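Local coordinates for protein peptidylprolyl Isomerase (Naegleria fowleri, PDB 6B4P) that probably catalyses the cis-trans isomerisation of peptide bonds preceding proline, as an FKBP-type peptidylprolyl isomerase, at residues Val44-Thr49 with Asp57-Arg62; Leu81-Met86 with Ile121-Trp126; Lys91-Ile96 with Thr116-Ile121. All coordinates share one frame; numbering follows the deposited sequence.

Contact 1 of 3, residues Val44-Thr49 with Asp57-Arg62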
loop_
_atom_site.group_PDB
_atom_site.type_symbol
_atom_site.label_atom_id
_atom_site.label_comp_id
_atom_site.label_asym_id
_atom_site.label_seq_id
_atom_site.Cartn_x
_atom_site.Cartn_y
_atom_site.Cartn_z
ATOM N N VAL A 44 -5.159 7.971 -1.243
ATOM C CA VAL A 44 -3.976 7.630 -0.463
ATOM C C VAL A 44 -2.801 8.487 -0.895
ATOM O O VAL A 44 -2.687 8.896 -2.056
ATOM C CB VAL A 44 -3.593 6.133 -0.578
ATOM C CG1 VAL A 44 -4.731 5.219 -0.086
ATOM C CG2 VAL A 44 -3.183 5.772 -2.003
ATOM N N HIS A 45 -1.921 8.763 0.065
ATOM C CA HIS A 45 -0.578 9.227 -0.230
ATOM C C HIS A 45 0.369 8.074 0.045
ATOM O O HIS A 45 0.197 7.346 1.030
ATOM C CB HIS A 45 -0.200 10.452 0.605
ATOM C CG HIS A 45 -0.412 11.744 -0.116
ATOM N ND1 HIS A 45 0.030 11.953 -1.404
ATOM C CD2 HIS A 45 -1.016 12.894 0.268
ATOM C CE1 HIS A 45 -0.291 13.177 -1.783
ATOM N NE2 HIS A 45 -0.929 13.768 -0.788
ATOM N N TYR A 46 1.366 7.899 -0.822
ATOM C CA TYR A 46 2.244 6.754 -0.647
ATOM C C TYR A 46 3.665 7.102 -1.056
ATOM O O TYR A 46 3.906 8.015 -1.846
ATOM C CB TYR A 46 1.767 5.547 -1.466
ATOM C CG TYR A 46 1.907 5.789 -2.947
ATOM C CD1 TYR A 46 3.050 5.383 -3.635
ATOM C CD2 TYR A 46 0.913 6.451 -3.655
ATOM C CE1 TYR A 46 3.184 5.639 -4.995
ATOM C CE2 TYR A 46 1.038 6.712 -5.008
ATOM C CZ TYR A 46 2.174 6.295 -5.674
ATOM O OH TYR A 46 2.319 6.554 -7.007
ATOM N N THR A 47 4.606 6.326 -0.519
ATOM C CA THR A 47 5.998 6.328 -0.961
ATOM C C THR A 47 6.434 4.882 -1.144
ATOM O O THR A 47 6.305 4.074 -0.221
ATOM C CB THR A 47 6.903 7.044 0.043
ATOM O OG1 THR A 47 6.484 8.413 0.190
ATOM C CG2 THR A 47 8.353 7.028 -0.435
ATOM N N GLY A 48 6.920 4.550 -2.337
ATOM C CA GLY A 48 7.370 3.204 -2.652
ATOM C C GLY A 48 8.884 3.145 -2.735
ATOM O O GLY A 48 9.516 3.988 -3.380
ATOM N N THR A 49 9.451 2.117 -2.096
ATOM C CA THR A 49 10.885 1.854 -2.114
ATOM C C THR A 49 11.137 0.381 -2.384
ATOM O O THR A 49 10.300 -0.472 -2.093
ATOM C CB THR A 49 11.555 2.236 -0.787
ATOM O OG1 THR A 49 10.977 1.477 0.280
ATOM C CG2 THR A 49 11.351 3.700 -0.484
ATOM N N ASP A 57 9.056 5.829 -6.255
ATOM C CA ASP A 57 7.851 6.583 -6.578
ATOM C C ASP A 57 7.263 7.148 -5.295
ATOM O O ASP A 57 7.358 6.519 -4.238
ATOM C CB ASP A 57 6.828 5.683 -7.288
ATOM C CG ASP A 57 5.569 6.417 -7.693
ATOM O OD1 ASP A 57 5.619 7.647 -7.903
ATOM O OD2 ASP A 57 4.526 5.740 -7.808
ATOM N N SER A 58 6.660 8.337 -5.391
ATOM C CA SER A 58 5.915 8.879 -4.260
ATOM C C SER A 58 4.889 9.885 -4.749
ATOM O O SER A 58 5.215 10.779 -5.538
ATOM C CB SER A 58 6.848 9.546 -3.246
ATOM O OG SER A 58 6.104 10.118 -2.181
ATOM N N SER A 59 3.660 9.750 -4.262
ATOM C CA SER A 59 2.640 10.746 -4.559
ATOM C C SER A 59 2.925 12.058 -3.858
ATOM O O SER A 59 2.401 13.092 -4.278
ATOM C CB SER A 59 1.267 10.232 -4.145
ATOM O OG SER A 59 1.239 9.964 -2.759
ATOM N N LEU A 60 3.722 12.032 -2.789
ATOM C CA LEU A 60 4.067 13.273 -2.105
ATOM C C LEU A 60 4.983 14.143 -2.952
ATOM O O LEU A 60 4.956 15.371 -2.824
ATOM C CB LEU A 60 4.713 12.966 -0.755
ATOM C CG LEU A 60 3.780 12.345 0.289
ATOM C CD1 LEU A 60 4.549 11.965 1.536
ATOM C CD2 LEU A 60 2.633 13.289 0.632
ATOM N N ASP A 61 5.795 13.534 -3.820
ATOM C CA ASP A 61 6.611 14.334 -4.727
ATOM C C ASP A 61 5.743 15.133 -5.685
ATOM O O ASP A 61 6.115 16.241 -6.086
ATOM C CB ASP A 61 7.572 13.445 -5.516
ATOM C CG ASP A 61 8.560 12.717 -4.631
ATOM O OD1 ASP A 61 8.783 13.163 -3.484
ATOM O OD2 ASP A 61 9.123 11.704 -5.091
ATOM N N ARG A 62 4.592 14.581 -6.064
ATOM C CA ARG A 62 3.646 15.244 -6.949
ATOM C C ARG A 62 2.621 16.080 -6.197
ATOM O O ARG A 62 1.991 16.956 -6.800
ATOM C CB ARG A 62 2.913 14.203 -7.801
ATOM C CG ARG A 62 3.833 13.178 -8.436
ATOM C CD ARG A 62 3.081 12.248 -9.376
ATOM N NE ARG A 62 2.231 11.289 -8.671
ATOM C CZ ARG A 62 2.648 10.108 -8.228
ATOM N NH1 ARG A 62 3.910 9.736 -8.413
ATOM N NH2 ARG A 62 1.799 9.294 -7.608
#
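Tyr46 meets Asp57 and Arg62 through its phenol hydroxyl. The hydroxyl donates to Asp57 OD2 in a very short bond, 2.5 Å from Tyr46 OH to that oxygen, with OD2 at the edge of the ring and the carboxylate plane turned 75° from it. Tyr46 OH also accepts from Arg62 NH2, which lies 2.9 Å away and points its N-H within the guanidinium plane. Arg62 NH1 closes the triangle with a salt bridge to the syn lone pair of Asp57 OD1; each carboxylate oxygen thus has a partner, which should restrict its rotation. Trp79 packs edge-to-face with the Tyr46 ring. In FKBP domains a tyrosine, aspartate and arginine grouped in this way commonly border the proline-binding pocket, and this trio is consistent with that site. Tyr46 and Asp57 come from the two strands of the antiparallel hairpin 41-50 and 55-58, where Gly48 N bonds to Asp57 O at 2.8 Å, and Arg62 from the short turn after it. Ser59 OG, set between its backbone N and carbonyl carbon (chi1 60°), takes the Tyr46 N-H at 2.8 Å and shares a nearly straight hydrogen bond with His45 ND1, 2.7 Å from Ser59 OG. Tyr46 O in turn receives Ser59 N and Ser58 OG, while Ser58 OG also caps the following turn by accepting from Leu60 N. Leu60 CD2 lies over the centre of one His45 ring face, a CH-pi contact.

Contact 2 of 3, residues Leu81-Met86 with Ile121-Trp126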
loop_
_atom_site.group_PDB
_atom_site.type_symbol
_atom_site.label_atom_id
_atom_site.label_comp_id
_atom_site.label_asym_id
_atom_site.label_seq_id
_atom_site.Cartn_x
_atom_site.Cartn_y
_atom_site.Cartn_z
ATOM N N LEU A 81 -5.496 -5.533 -0.450
ATOM C CA LEU A 81 -5.577 -6.149 0.873
ATOM C C LEU A 81 -5.083 -5.201 1.952
ATOM O O LEU A 81 -5.659 -5.129 3.046
ATOM C CB LEU A 81 -4.758 -7.437 0.910
ATOM C CG LEU A 81 -5.234 -8.617 0.075
ATOM C CD1 LEU A 81 -4.235 -9.761 0.161
ATOM C CD2 LEU A 81 -6.614 -9.061 0.546
ATOM N N GLY A 82 -4.008 -4.472 1.668
ATOM C CA GLY A 82 -3.407 -3.637 2.695
ATOM C C GLY A 82 -4.272 -2.448 3.057
ATOM O O GLY A 82 -4.460 -2.142 4.237
ATOM N N VAL A 83 -4.811 -1.759 2.046
ATOM C CA VAL A 83 -5.647 -0.594 2.338
ATOM C C VAL A 83 -6.960 -1.015 2.997
ATOM O O VAL A 83 -7.456 -0.317 3.888
ATOM C CB VAL A 83 -5.868 0.228 1.054
ATOM C CG1 VAL A 83 -6.812 1.388 1.315
ATOM C CG2 VAL A 83 -4.523 0.761 0.547
ATOM N N LYS A 84 -7.507 -2.177 2.629
ATOM C CA LYS A 84 -8.697 -2.675 3.318
ATOM C C LYS A 84 -8.458 -2.819 4.821
ATOM O O LYS A 84 -9.389 -2.636 5.614
ATOM C CB LYS A 84 -9.124 -4.012 2.712
ATOM N N SER A 85 -7.218 -3.130 5.230
ATOM C CA SER A 85 -6.875 -3.311 6.638
ATOM C C SER A 85 -6.718 -2.001 7.391
ATOM O O SER A 85 -6.586 -2.028 8.622
ATOM C CB SER A 85 -5.576 -4.113 6.780
ATOM O OG SER A 85 -4.425 -3.292 6.618
ATOM N N MET A 86 -6.729 -0.868 6.697
ATOM C CA MET A 86 -6.386 0.408 7.305
ATOM C C MET A 86 -7.616 1.135 7.824
ATOM O O MET A 86 -8.710 1.033 7.266
ATOM C CB MET A 86 -5.656 1.295 6.300
ATOM C CG MET A 86 -4.292 0.735 5.892
ATOM S SD MET A 86 -3.491 1.758 4.657
ATOM C CE MET A 86 -3.008 3.193 5.626
ATOM N N ILE A 121 1.959 4.063 3.250
ATOM C CA ILE A 121 0.651 4.447 2.720
ATOM C C ILE A 121 -0.126 5.173 3.806
ATOM O O ILE A 121 -0.209 4.694 4.942
ATOM C CB ILE A 121 -0.161 3.232 2.235
ATOM C CG1 ILE A 121 0.633 2.416 1.207
ATOM C CG2 ILE A 121 -1.495 3.693 1.662
ATOM C CD1 ILE A 121 -0.127 1.188 0.713
ATOM N N GLU A 122 -0.662 6.339 3.471
ATOM C CA GLU A 122 -1.568 7.073 4.348
ATOM C C GLU A 122 -2.941 7.042 3.696
ATOM O O GLU A 122 -3.092 7.484 2.551
ATOM C CB GLU A 122 -1.115 8.514 4.563
ATOM C CG GLU A 122 -2.042 9.282 5.482
ATOM C CD GLU A 122 -1.584 10.708 5.729
ATOM O OE1 GLU A 122 -0.635 11.152 5.053
ATOM O OE2 GLU A 122 -2.175 11.388 6.599
ATOM N N LEU A 123 -3.925 6.498 4.408
ATOM C CA LEU A 123 -5.306 6.451 3.931
ATOM C C LEU A 123 -5.978 7.761 4.324
ATOM O O LEU A 123 -6.366 7.949 5.479
ATOM C CB LEU A 123 -6.031 5.246 4.517
ATOM C CG LEU A 123 -7.502 5.138 4.126
ATOM C CD1 LEU A 123 -7.670 5.216 2.606
ATOM C CD2 LEU A 123 -8.087 3.864 4.675
ATOM N N LEU A 124 -6.135 8.669 3.357
ATOM C CA LEU A 124 -6.573 10.024 3.679
ATOM C C LEU A 124 -8.070 10.099 3.917
ATOM O O LEU A 124 -8.523 10.773 4.851
ATOM C CB LEU A 124 -6.193 10.980 2.550
ATOM C CG LEU A 124 -4.696 11.025 2.272
ATOM C CD1 LEU A 124 -4.445 11.713 0.945
ATOM C CD2 LEU A 124 -3.993 11.770 3.402
ATOM N N SER A 125 -8.847 9.444 3.064
ATOM C CA SER A 125 -10.293 9.584 3.028
ATOM C C SER A 125 -10.813 8.593 2.006
ATOM O O SER A 125 -10.043 7.959 1.281
ATOM C CB SER A 125 -10.726 10.997 2.637
ATOM O OG SER A 125 -10.221 11.327 1.344
ATOM N N TRP A 126 -12.133 8.489 1.934
ATOM C CA TRP A 126 -12.747 7.758 0.835
ATOM C C TRP A 126 -14.172 8.254 0.666
ATOM O O TRP A 126 -14.707 8.988 1.502
ATOM C CB TRP A 126 -12.717 6.242 1.060
ATOM C CG TRP A 126 -13.507 5.770 2.245
ATOM C CD1 TRP A 126 -14.857 5.542 2.302
ATOM C CD2 TRP A 126 -12.994 5.460 3.546
ATOM N NE1 TRP A 126 -15.207 5.091 3.557
ATOM C CE2 TRP A 126 -14.079 5.034 4.335
ATOM C CE3 TRP A 126 -11.718 5.499 4.120
ATOM C CZ2 TRP A 126 -13.931 4.653 5.671
ATOM C CZ3 TRP A 126 -11.575 5.101 5.441
ATOM C CH2 TRP A 126 -12.665 4.697 6.202
#
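Met86 lays its methyl against Ile121 and Leu123; side chain meets side chain through apolar groups, and the methyl also rests on the strand's backbone. The methionine chain runs extended through chi2 and then bends at chi3 (72°), which brings Met86 CE within 3.2 Å of Ile121 O and 3.6 Å of Leu123 N. Met86 CE also touches Leu123 CB at 3.8 Å. One atom back, Met86 SD lies 4.1 Å from Ile121 CG2, the two side chains crossing at about a right angle. On the strand, Ile121 and Leu123 both point toward the helix, whereas Glu122 between them points away, the usual alternation of a beta strand. This is the core of the FKBP fold, in which the short helix 77-84 packs against the concave face of a curved antiparallel sheet; Phe94 of the neighbouring strand also touches Met86 and Ile121. Branched side chains supply the remaining packing. Val83 CG1 meets Leu123 CD1 at 4.1 Å, while its other methyl, CG2, makes a looser contact with Ile121 CG2. Ser85 OG donates to Gly82 O at 2.6 Å and is also met by Lys24, and Met86 N bonds to Val83 O, closing the turn from which the methionine side chain projects.

Contact 3 of 3, residues Lys91-Ile96 with Thr116-Ile121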
loop_
_atom_site.group_PDB
_atom_site.type_symbol
_atom_site.label_atom_id
_atom_site.label_comp_id
_atom_site.label_asym_id
_atom_site.label_seq_id
_atom_site.Cartn_x
_atom_site.Cartn_y
_atom_site.Cartn_z
ATOM N N LYS A 91 -1.543 5.859 8.872
ATOM C CA LYS A 91 -0.332 5.779 8.064
ATOM C C LYS A 91 0.398 4.514 8.484
ATOM O O LYS A 91 0.679 4.330 9.671
ATOM C CB LYS A 91 0.559 7.010 8.247
ATOM C CG LYS A 91 1.781 7.003 7.321
ATOM C CD LYS A 91 2.533 8.335 7.384
ATOM C CE LYS A 91 3.800 8.290 6.548
ATOM N NZ LYS A 91 4.592 9.550 6.672
ATOM N N SER A 92 0.675 3.640 7.521
ATOM C CA SER A 92 1.306 2.363 7.814
ATOM C C SER A 92 2.387 2.067 6.792
ATOM O O SER A 92 2.433 2.646 5.706
ATOM C CB SER A 92 0.282 1.230 7.849
ATOM O OG SER A 92 -0.470 1.348 9.052
ATOM N N TYR A 93 3.281 1.167 7.190
ATOM C CA TYR A 93 4.431 0.756 6.393
ATOM C C TYR A 93 4.251 -0.707 6.025
ATOM O O TYR A 93 4.085 -1.550 6.909
ATOM C CB TYR A 93 5.709 0.966 7.199
ATOM C CG TYR A 93 7.002 0.679 6.485
ATOM C CD1 TYR A 93 7.355 1.367 5.326
ATOM C CD2 TYR A 93 7.899 -0.247 6.996
ATOM C CE1 TYR A 93 8.566 1.127 4.699
ATOM C CE2 TYR A 93 9.099 -0.497 6.369
ATOM C CZ TYR A 93 9.427 0.192 5.222
ATOM O OH TYR A 93 10.636 -0.054 4.612
ATOM N N PHE A 94 4.258 -0.999 4.729
ATOM C CA PHE A 94 3.937 -2.322 4.215
ATOM C C PHE A 94 5.143 -2.962 3.552
ATOM O O PHE A 94 5.846 -2.323 2.767
ATOM C CB PHE A 94 2.806 -2.248 3.181
ATOM C CG PHE A 94 1.482 -1.829 3.742
ATOM C CD1 PHE A 94 0.513 -2.773 4.038
ATOM C CD2 PHE A 94 1.191 -0.485 3.941
ATOM C CE1 PHE A 94 -0.734 -2.378 4.542
ATOM C CE2 PHE A 94 -0.063 -0.092 4.436
ATOM C CZ PHE A 94 -1.014 -1.043 4.735
ATOM N N GLU A 95 5.358 -4.242 3.848
ATOM C CA GLU A 95 6.228 -5.093 3.050
ATOM C C GLU A 95 5.353 -5.921 2.122
ATOM O O GLU A 95 4.500 -6.685 2.592
ATOM C CB GLU A 95 7.072 -5.996 3.938
ATOM C CG GLU A 95 8.041 -6.840 3.140
ATOM C CD GLU A 95 9.133 -7.451 3.996
ATOM O OE1 GLU A 95 9.861 -6.697 4.678
ATOM O OE2 GLU A 95 9.227 -8.692 4.017
ATOM N N ILE A 96 5.572 -5.789 0.820
ATOM C CA ILE A 96 4.712 -6.395 -0.184
ATOM C C ILE A 96 5.556 -7.313 -1.058
ATOM O O ILE A 96 6.223 -6.861 -1.988
ATOM C CB ILE A 96 4.002 -5.323 -1.027
ATOM C CG1 ILE A 96 3.223 -4.378 -0.107
ATOM C CG2 ILE A 96 3.044 -5.975 -2.012
ATOM C CD1 ILE A 96 2.239 -3.453 -0.835
ATOM N N THR A 116 10.250 -7.391 -4.326
ATOM C CA THR A 116 9.535 -7.022 -3.110
ATOM C C THR A 116 9.440 -5.503 -3.047
ATOM O O THR A 116 10.416 -4.802 -3.316
ATOM C CB THR A 116 10.272 -7.557 -1.876
ATOM O OG1 THR A 116 10.363 -8.984 -1.944
ATOM C CG2 THR A 116 9.541 -7.162 -0.584
ATOM N N LEU A 117 8.260 -4.978 -2.723
ATOM C CA LEU A 117 8.060 -3.537 -2.682
ATOM C C LEU A 117 7.717 -3.120 -1.265
ATOM O O LEU A 117 6.895 -3.769 -0.609
ATOM C CB LEU A 117 6.927 -3.084 -3.616
ATOM C CG LEU A 117 7.061 -3.523 -5.070
ATOM C CD1 LEU A 117 5.872 -3.023 -5.856
ATOM C CD2 LEU A 117 8.368 -3.020 -5.680
ATOM N N MET A 118 8.330 -2.031 -0.804
ATOM C CA MET A 118 7.985 -1.431 0.479
ATOM C C MET A 118 7.169 -0.166 0.238
ATOM O O MET A 118 7.535 0.658 -0.609
ATOM C CB MET A 118 9.240 -1.086 1.272
ATOM C CG MET A 118 10.270 -2.203 1.341
ATOM S SD MET A 118 9.663 -3.730 2.109
ATOM C CE MET A 118 9.252 -3.178 3.755
ATOM N N PHE A 119 6.077 0.007 0.983
ATOM C CA PHE A 119 5.256 1.200 0.813
ATOM C C PHE A 119 4.915 1.805 2.162
ATOM O O PHE A 119 4.438 1.098 3.055
ATOM C CB PHE A 119 3.933 0.917 0.079
ATOM C CG PHE A 119 4.071 0.711 -1.404
ATOM C CD1 PHE A 119 4.071 1.783 -2.269
ATOM C CD2 PHE A 119 4.154 -0.565 -1.928
ATOM C CE1 PHE A 119 4.167 1.594 -3.648
ATOM C CE2 PHE A 119 4.264 -0.762 -3.292
ATOM C CZ PHE A 119 4.262 0.312 -4.149
ATOM N N GLU A 120 5.112 3.114 2.287
ATOM C CA GLU A 120 4.399 3.906 3.282
ATOM C C GLU A 120 3.103 4.342 2.620
ATOM O O GLU A 120 3.148 4.902 1.527
ATOM C CB GLU A 120 5.187 5.143 3.715
ATOM C CG GLU A 120 6.441 4.867 4.522
ATOM C CD GLU A 120 6.853 6.063 5.359
ATOM O OE1 GLU A 120 6.393 7.189 5.066
ATOM O OE2 GLU A 120 7.626 5.872 6.320
ATOM N N ILE A 121 1.959 4.063 3.250
ATOM C CA ILE A 121 0.651 4.447 2.720
ATOM C C ILE A 121 -0.126 5.173 3.806
ATOM O O ILE A 121 -0.209 4.694 4.942
ATOM C CB ILE A 121 -0.161 3.232 2.235
ATOM C CG1 ILE A 121 0.633 2.416 1.207
ATOM C CG2 ILE A 121 -1.495 3.693 1.662
ATOM C CD1 ILE A 121 -0.127 1.188 0.713
#
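Lys91 and Glu120 begin the pairing with a salt bridge. The fully extended lysine chain brings Lys91 NZ to 3.4 Å from Glu120 OE1. Ser92 follows with a reciprocal pair of backbone bonds, Ser92 N to Ile121 O and Ile121 N to Ser92 O, both 2.9 Å; its hydroxyl turns outside the pair to Glu90. Tyr93 stands on the other side of the sheet. With CG anti to the backbone N (chi1 -176°), the ring leans across the strand opposite, setting CD1 near Glu120 CG and Tyr93 OH 3.5 Å from Met118 CE. Phe94 exchanges backbone bonds with Phe119, whose O lies at the edge of the Phe94 ring, and Ile121 CD1 approaches that ring obliquely, 3.9 Å from Phe94 CD2. Glu95 lies side by side with Met118, whose chain, bent at chi2 and chi3, folds its methyl back to 3.6 Å between Met118 CE and Glu95 CB. Ile96 finishes the row by pairing with Leu117, and Ile96 CD1 rests 3.6 Å from Phe119 CD2. Phe94, Ile96, Phe119 and Ile121 thus share one buried face, where Trp79 of helix 77-84 packs edge-to-face on Phe119. Two strands running antiparallel at 167°, with alternate residues turned to the helix, form part of the curved antiparallel sheet of an FKBP domain.

Overall arrangement
All three contacts build on one curved antiparallel sheet. Strand 41-50 of contact 1 pairs with strand 117-126, whose C-terminal half serves contact 2 and whose N-terminal half serves contact 3; Ile121 belongs to both. Contact 1 lies about 14 Å from contact 2 and 11 Å from contact 3, centre to centre, and contacts 2 and 3 are also about 11 Å apart. Along the chain, contact 1 closes first; contact 3 then falls within the span that contact 2 bridges. Phe94 joins these two by packing on Gly82 and Met86. Trp79, on helix 77-84, lies between contacts 1 and 3, where the proline pocket of FKBP domains would be expected.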